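Local coordinates for protein tryptophan synthase alpha chain (Aquifex aeolicus, PDB 2EKC) that probably serves as the lyase subunit of tryptophan synthase, cleaving indoleglycerol phosphate to indole and glyceraldehyde 3-phosphate in the last step of tryptophan biosynthesis, at residues 18-23 with 47-52; 41-46 with 252-257. One frame throughout, in Å; residues are numbered along the deposited sequence.

Interaction 1 of 2, residues 18-23 with 47-52; sequences ALVSYL and ILEIGF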
loop_
_atom_site.group_PDB
_atom_site.type_symbol
_atom_site.label_atom_id
_atom_site.label_comp_id
_atom_site.label_asym_id
_atom_site.label_seq_id
_atom_site.Cartn_x
_atom_site.Cartn_y
_atom_site.Cartn_z
ATOM N N ALA A 18 4.423 1.898 11.391
ATOM C CA ALA A 18 4.507 0.929 10.307
ATOM C C ALA A 18 5.245 1.429 9.077
ATOM O O ALA A 18 5.168 2.605 8.726
ATOM C CB ALA A 18 3.103 0.488 9.903
ATOM N N LEU A 19 5.983 0.527 8.439
ATOM C CA LEU A 19 6.666 0.851 7.195
ATOM C C LEU A 19 5.884 0.077 6.143
ATOM O O LEU A 19 5.796 -1.154 6.207
ATOM C CB LEU A 19 8.119 0.376 7.184
ATOM C CG LEU A 19 8.744 0.439 5.777
ATOM C CD1 LEU A 19 8.637 1.857 5.222
ATOM C CD2 LEU A 19 10.193 -0.008 5.819
ATOM N N VAL A 20 5.286 0.800 5.204
ATOM C CA VAL A 20 4.516 0.183 4.130
ATOM C C VAL A 20 5.379 0.269 2.876
ATOM O O VAL A 20 5.688 1.366 2.418
ATOM C CB VAL A 20 3.195 0.949 3.901
ATOM C CG1 VAL A 20 2.400 0.303 2.789
ATOM C CG2 VAL A 20 2.386 0.977 5.184
ATOM N N SER A 21 5.781 -0.879 2.336
ATOM C CA SER A 21 6.627 -0.907 1.146
ATOM C C SER A 21 5.833 -1.271 -0.097
ATOM O O SER A 21 5.050 -2.226 -0.101
ATOM C CB SER A 21 7.779 -1.897 1.335
ATOM O OG SER A 21 8.556 -1.539 2.463
ATOM N N TYR A 22 6.061 -0.508 -1.157
ATOM C CA TYR A 22 5.363 -0.694 -2.414
ATOM C C TYR A 22 6.324 -1.070 -3.540
ATOM O O TYR A 22 7.276 -0.342 -3.829
ATOM C CB TYR A 22 4.601 0.608 -2.720
ATOM C CG TYR A 22 3.883 0.714 -4.049
ATOM C CD1 TYR A 22 3.304 -0.398 -4.660
ATOM C CD2 TYR A 22 3.743 1.956 -4.675
ATOM C CE1 TYR A 22 2.606 -0.274 -5.870
ATOM C CE2 TYR A 22 3.048 2.092 -5.877
ATOM C CZ TYR A 22 2.485 0.974 -6.468
ATOM O OH TYR A 22 1.813 1.114 -7.664
ATOM N N LEU A 23 6.080 -2.230 -4.151
ATOM C CA LEU A 23 6.885 -2.723 -5.268
ATOM C C LEU A 23 5.929 -3.218 -6.350
ATOM O O LEU A 23 4.782 -3.558 -6.059
ATOM C CB LEU A 23 7.804 -3.875 -4.826
ATOM C CG LEU A 23 9.063 -3.541 -4.018
ATOM C CD1 LEU A 23 9.740 -4.835 -3.569
ATOM C CD2 LEU A 23 10.014 -2.713 -4.869
ATOM N N ILE A 47 3.818 -3.707 6.300
ATOM C CA ILE A 47 2.657 -3.866 5.432
ATOM C C ILE A 47 3.153 -3.779 4.001
ATOM O O ILE A 47 3.893 -2.859 3.647
ATOM C CB ILE A 47 1.618 -2.751 5.674
ATOM C CG1 ILE A 47 1.065 -2.856 7.096
ATOM C CG2 ILE A 47 0.485 -2.854 4.644
ATOM C CD1 ILE A 47 0.165 -1.698 7.486
ATOM N N LEU A 48 2.742 -4.734 3.180
ATOM C CA LEU A 48 3.178 -4.767 1.795
ATOM C C LEU A 48 2.120 -4.287 0.814
ATOM O O LEU A 48 0.950 -4.643 0.935
ATOM C CB LEU A 48 3.589 -6.197 1.431
ATOM C CG LEU A 48 4.239 -6.416 0.067
ATOM C CD1 LEU A 48 5.596 -5.717 0.049
ATOM C CD2 LEU A 48 4.401 -7.906 -0.200
ATOM N N GLU A 49 2.528 -3.454 -0.143
ATOM C CA GLU A 49 1.615 -3.000 -1.184
ATOM C C GLU A 49 2.123 -3.693 -2.446
ATOM O O GLU A 49 3.269 -3.487 -2.862
ATOM C CB GLU A 49 1.661 -1.486 -1.390
ATOM C CG GLU A 49 1.287 -0.652 -0.184
ATOM C CD GLU A 49 1.034 0.800 -0.560
ATOM O OE1 GLU A 49 1.712 1.298 -1.481
ATOM O OE2 GLU A 49 0.163 1.440 0.069
ATOM N N ILE A 50 1.270 -4.516 -3.043
ATOM C CA ILE A 50 1.620 -5.272 -4.240
ATOM C C ILE A 50 1.069 -4.596 -5.487
ATOM O O ILE A 50 -0.146 -4.504 -5.658
ATOM C CB ILE A 50 1.052 -6.710 -4.139
ATOM C CG1 ILE A 50 1.553 -7.370 -2.847
ATOM C CG2 ILE A 50 1.457 -7.522 -5.362
ATOM C CD1 ILE A 50 1.031 -8.806 -2.612
ATOM N N GLY A 51 1.964 -4.126 -6.356
ATOM C CA GLY A 51 1.536 -3.443 -7.568
ATOM C C GLY A 51 1.058 -4.347 -8.694
ATOM O O GLY A 51 1.769 -5.256 -9.112
ATOM N N PHE A 52 -0.153 -4.078 -9.181
ATOM C CA PHE A 52 -0.793 -4.832 -10.268
ATOM C C PHE A 52 -0.639 -3.962 -11.524
ATOM O O PHE A 52 -1.343 -2.967 -11.684
ATOM C CB PHE A 52 -2.275 -5.048 -9.895
ATOM C CG PHE A 52 -3.122 -5.686 -10.976
ATOM C CD1 PHE A 52 -2.553 -6.328 -12.070
ATOM C CD2 PHE A 52 -4.515 -5.670 -10.861
ATOM C CE1 PHE A 52 -3.354 -6.949 -13.037
ATOM C CE2 PHE A 52 -5.329 -6.285 -11.819
ATOM C CZ PHE A 52 -4.747 -6.927 -12.910
#

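Interaction 2 of 2, residues 41-46 with 252-257; sequences LKNGTD and LVKELK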
loop_
_atom_site.group_PDB
_atom_site.type_symbol
_atom_site.label_atom_id
_atom_site.label_comp_id
_atom_site.label_asym_id
_atom_site.label_seq_id
_atom_site.Cartn_x
_atom_site.Cartn_y
_atom_site.Cartn_z
ATOM N N LEU A 41 10.675 -7.536 2.849
ATOM C CA LEU A 41 9.968 -8.207 3.934
ATOM C C LEU A 41 10.960 -8.649 5.007
ATOM O O LEU A 41 10.701 -8.509 6.203
ATOM C CB LEU A 41 9.203 -9.422 3.402
ATOM C CG LEU A 41 8.000 -9.089 2.510
ATOM C CD1 LEU A 41 7.511 -10.342 1.818
ATOM C CD2 LEU A 41 6.896 -8.458 3.347
ATOM N N LYS A 42 12.102 -9.172 4.570
ATOM C CA LYS A 42 13.135 -9.641 5.486
ATOM C C LYS A 42 13.764 -8.500 6.278
ATOM O O LYS A 42 14.266 -8.704 7.387
ATOM C CB LYS A 42 14.227 -10.383 4.707
ATOM C CG LYS A 42 15.392 -10.878 5.556
ATOM C CD LYS A 42 16.457 -11.562 4.703
ATOM C CE LYS A 42 17.667 -11.980 5.536
ATOM N NZ LYS A 42 18.301 -10.821 6.226
ATOM N N ASN A 43 13.725 -7.295 5.721
ATOM C CA ASN A 43 14.336 -6.157 6.383
ATOM C C ASN A 43 13.446 -5.225 7.214
ATOM O O ASN A 43 13.857 -4.120 7.562
ATOM C CB ASN A 43 15.143 -5.360 5.356
ATOM C CG ASN A 43 16.503 -5.993 5.075
ATOM O OD1 ASN A 43 17.448 -5.811 5.839
ATOM N ND2 ASN A 43 16.595 -6.755 3.993
ATOM N N GLY A 44 12.231 -5.655 7.538
ATOM C CA GLY A 44 11.401 -4.810 8.381
ATOM C C GLY A 44 10.094 -4.243 7.870
ATOM O O GLY A 44 9.441 -3.489 8.593
ATOM N N THR A 45 9.706 -4.576 6.644
ATOM C CA THR A 45 8.447 -4.073 6.101
ATOM C C THR A 45 7.290 -4.633 6.939
ATOM O O THR A 45 7.220 -5.834 7.191
ATOM C CB THR A 45 8.284 -4.488 4.615
ATOM O OG1 THR A 45 9.220 -3.753 3.814
ATOM C CG2 THR A 45 6.877 -4.213 4.124
ATOM N N ASP A 46 6.390 -3.755 7.373
ATOM C CA ASP A 46 5.248 -4.162 8.195
ATOM C C ASP A 46 3.992 -4.448 7.387
ATOM O O ASP A 46 3.191 -5.309 7.750
ATOM C CB ASP A 46 4.948 -3.077 9.222
ATOM C CG ASP A 46 6.116 -2.838 10.152
ATOM O OD1 ASP A 46 6.448 -3.770 10.911
ATOM O OD2 ASP A 46 6.705 -1.733 10.115
ATOM N N LEU A 252 18.117 0.062 2.510
ATOM C CA LEU A 252 17.246 1.231 2.579
ATOM C C LEU A 252 16.027 0.967 3.463
ATOM O O LEU A 252 15.632 1.819 4.259
ATOM C CB LEU A 252 16.790 1.641 1.175
ATOM C CG LEU A 252 15.814 2.822 1.086
ATOM C CD1 LEU A 252 16.433 4.065 1.718
ATOM C CD2 LEU A 252 15.462 3.086 -0.375
ATOM N N VAL A 253 15.436 -0.214 3.324
ATOM C CA VAL A 253 14.269 -0.571 4.129
ATOM C C VAL A 253 14.657 -0.648 5.605
ATOM O O VAL A 253 13.896 -0.233 6.480
ATOM C CB VAL A 253 13.679 -1.929 3.685
ATOM C CG1 VAL A 253 12.651 -2.420 4.708
ATOM C CG2 VAL A 253 13.030 -1.787 2.315
ATOM N N LYS A 254 15.847 -1.175 5.872
ATOM C CA LYS A 254 16.331 -1.296 7.240
ATOM C C LYS A 254 16.502 0.088 7.855
ATOM O O LYS A 254 16.142 0.314 9.008
ATOM C CB LYS A 254 17.664 -2.048 7.261
ATOM C CG LYS A 254 18.219 -2.290 8.653
ATOM C CD LYS A 254 19.380 -3.280 8.624
ATOM C CE LYS A 254 20.560 -2.735 7.838
ATOM N NZ LYS A 254 21.690 -3.706 7.768
ATOM N N GLU A 255 17.048 1.014 7.074
ATOM C CA GLU A 255 17.265 2.378 7.536
ATOM C C GLU A 255 15.954 3.134 7.766
ATOM O O GLU A 255 15.805 3.843 8.762
ATOM C CB GLU A 255 18.145 3.129 6.535
ATOM C CG GLU A 255 18.295 4.606 6.832
ATOM C CD GLU A 255 19.534 5.195 6.200
ATOM O OE1 GLU A 255 19.776 4.926 5.002
ATOM O OE2 GLU A 255 20.262 5.931 6.900
ATOM N N LEU A 256 15.010 2.990 6.842
ATOM C CA LEU A 256 13.716 3.655 6.974
ATOM C C LEU A 256 13.028 3.186 8.252
ATOM O O LEU A 256 12.483 3.986 9.010
ATOM C CB LEU A 256 12.829 3.334 5.769
ATOM C CG LEU A 256 13.289 3.877 4.415
ATOM C CD1 LEU A 256 12.357 3.381 3.312
ATOM C CD2 LEU A 256 13.303 5.399 4.462
ATOM N N LYS A 257 13.066 1.877 8.480
ATOM C CA LYS A 257 12.453 1.284 9.659
ATOM C C LYS A 257 13.122 1.802 10.936
ATOM O O LYS A 257 12.508 1.824 12.002
ATOM C CB LYS A 257 12.557 -0.243 9.581
ATOM C CG LYS A 257 11.771 -0.977 10.649
ATOM C CD LYS A 257 10.295 -0.601 10.612
ATOM C CE LYS A 257 9.599 -1.084 11.868
ATOM N NZ LYS A 257 8.193 -0.625 11.975
#

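Interaction 1 of 2, residues 18-23 with 47-52
Residues 18-23 and 47-51 run side by side as parallel strands, 4.7 Å apart at the closest approach of their axes and 18° off parallel, laced by five backbone hydrogen bonds in which the N-H groups of I47, E49 and G51 go to the carbonyls of L19, S21 and L23, while those of S21 and L23 go back to I47 and E49. The E49 N to S21 O bond is 2.8 Å long and nearly straight, whereas L23 N to E49 O is weak. V20, Y22, I47 and E49 share the face turned to the inside of the barrel. V20 CG1 presses on E49 CG at 3.3 Å and V20 CG2 on I47 CB at 3.8 Å, so its two methyls each engage a different residue of the other strand. The E49 carboxylate leans over toward Y22: with CG lying anti to the carbonyl carbon (chi1 -61°) and the chain extended beyond it, OE1 comes to 3.2 Å from Y22 CB. Carboxylate and phenol planes stand 78° apart. Further along, the Y22 ring sets its edge against G51, with CE1 3.8 Å from CA. E49 is a predicted proton acceptor, and Y22 also touches D60, the other predicted one, so this pair of strands probably lines the catalytic pocket. On the opposite face, L48 CD1 lies 3.5 Å from S21 O, and L23 and L48 pack against helix 30-42. V20 and E49 also touch strand 230-233, which pairs with 18-24 to close the barrel, while I47 and L48 meet strand 97-100 on the other flank.

Interaction 2 of 2, residues 41-46 with 252-257
The side chains of D46 and K257 cross at about a right angle, joined by a salt bridge of 2.6 Å between OD2 and NZ. The ammonium comes in on the syn side of the carboxylate, only 17° out of its plane. K257 gets there by leaving the helix with CG anti to its own backbone N and then bending once at chi2 (57°), which lays its CD 3.6 Å from G44 O. Its NZ is gripped further by the carboxylate of E16 and the carbonyl of K17, and D46 OD2 also accepts the backbone N-H of L19; this shared network probably fixes the positions of both charges. One helical turn earlier, V253 points its CG1 into the turn, 3.5 Å from N43 O and 3.8 Å from T45 OG1, a hydroxyl that is hydrogen-bonded to V40 O, while N43 CB lies against the same methyl at 3.9 Å. The N43 side chain crosses that of K254 at a slant, OD1 4.0 Å from its CB, and its ND2 is held by E39 O. G44, at phi 117°, lets the chain turn back after the helix. The contact thus packs an alpha-beta loop of a TIM barrel, between helix 30-42 and strand 47-51, against the C-terminal helix 246-258, at the N-terminal ends of the barrel strands.

In the fold
From the N terminus, strand 18-24 leads through helix 30-42 to strand 47-51, and interaction 1 closes this loop as the first right-handed beta-alpha-beta unit of the TIM barrel. Interaction 2 starts inside that unit, at the end of its helix, and closes a far longer loop by joining 41-46 to helix 246-258 after the chain has made the rest of the barrel. The two closures therefore cross rather than nest. They touch directly: S21 OG pairs with T45 OG1 at 2.7 Å, probably as a hydrogen bond, and L19 CD2 packs on V253 CG1. Together they tie the first two strands to the C-terminal helix.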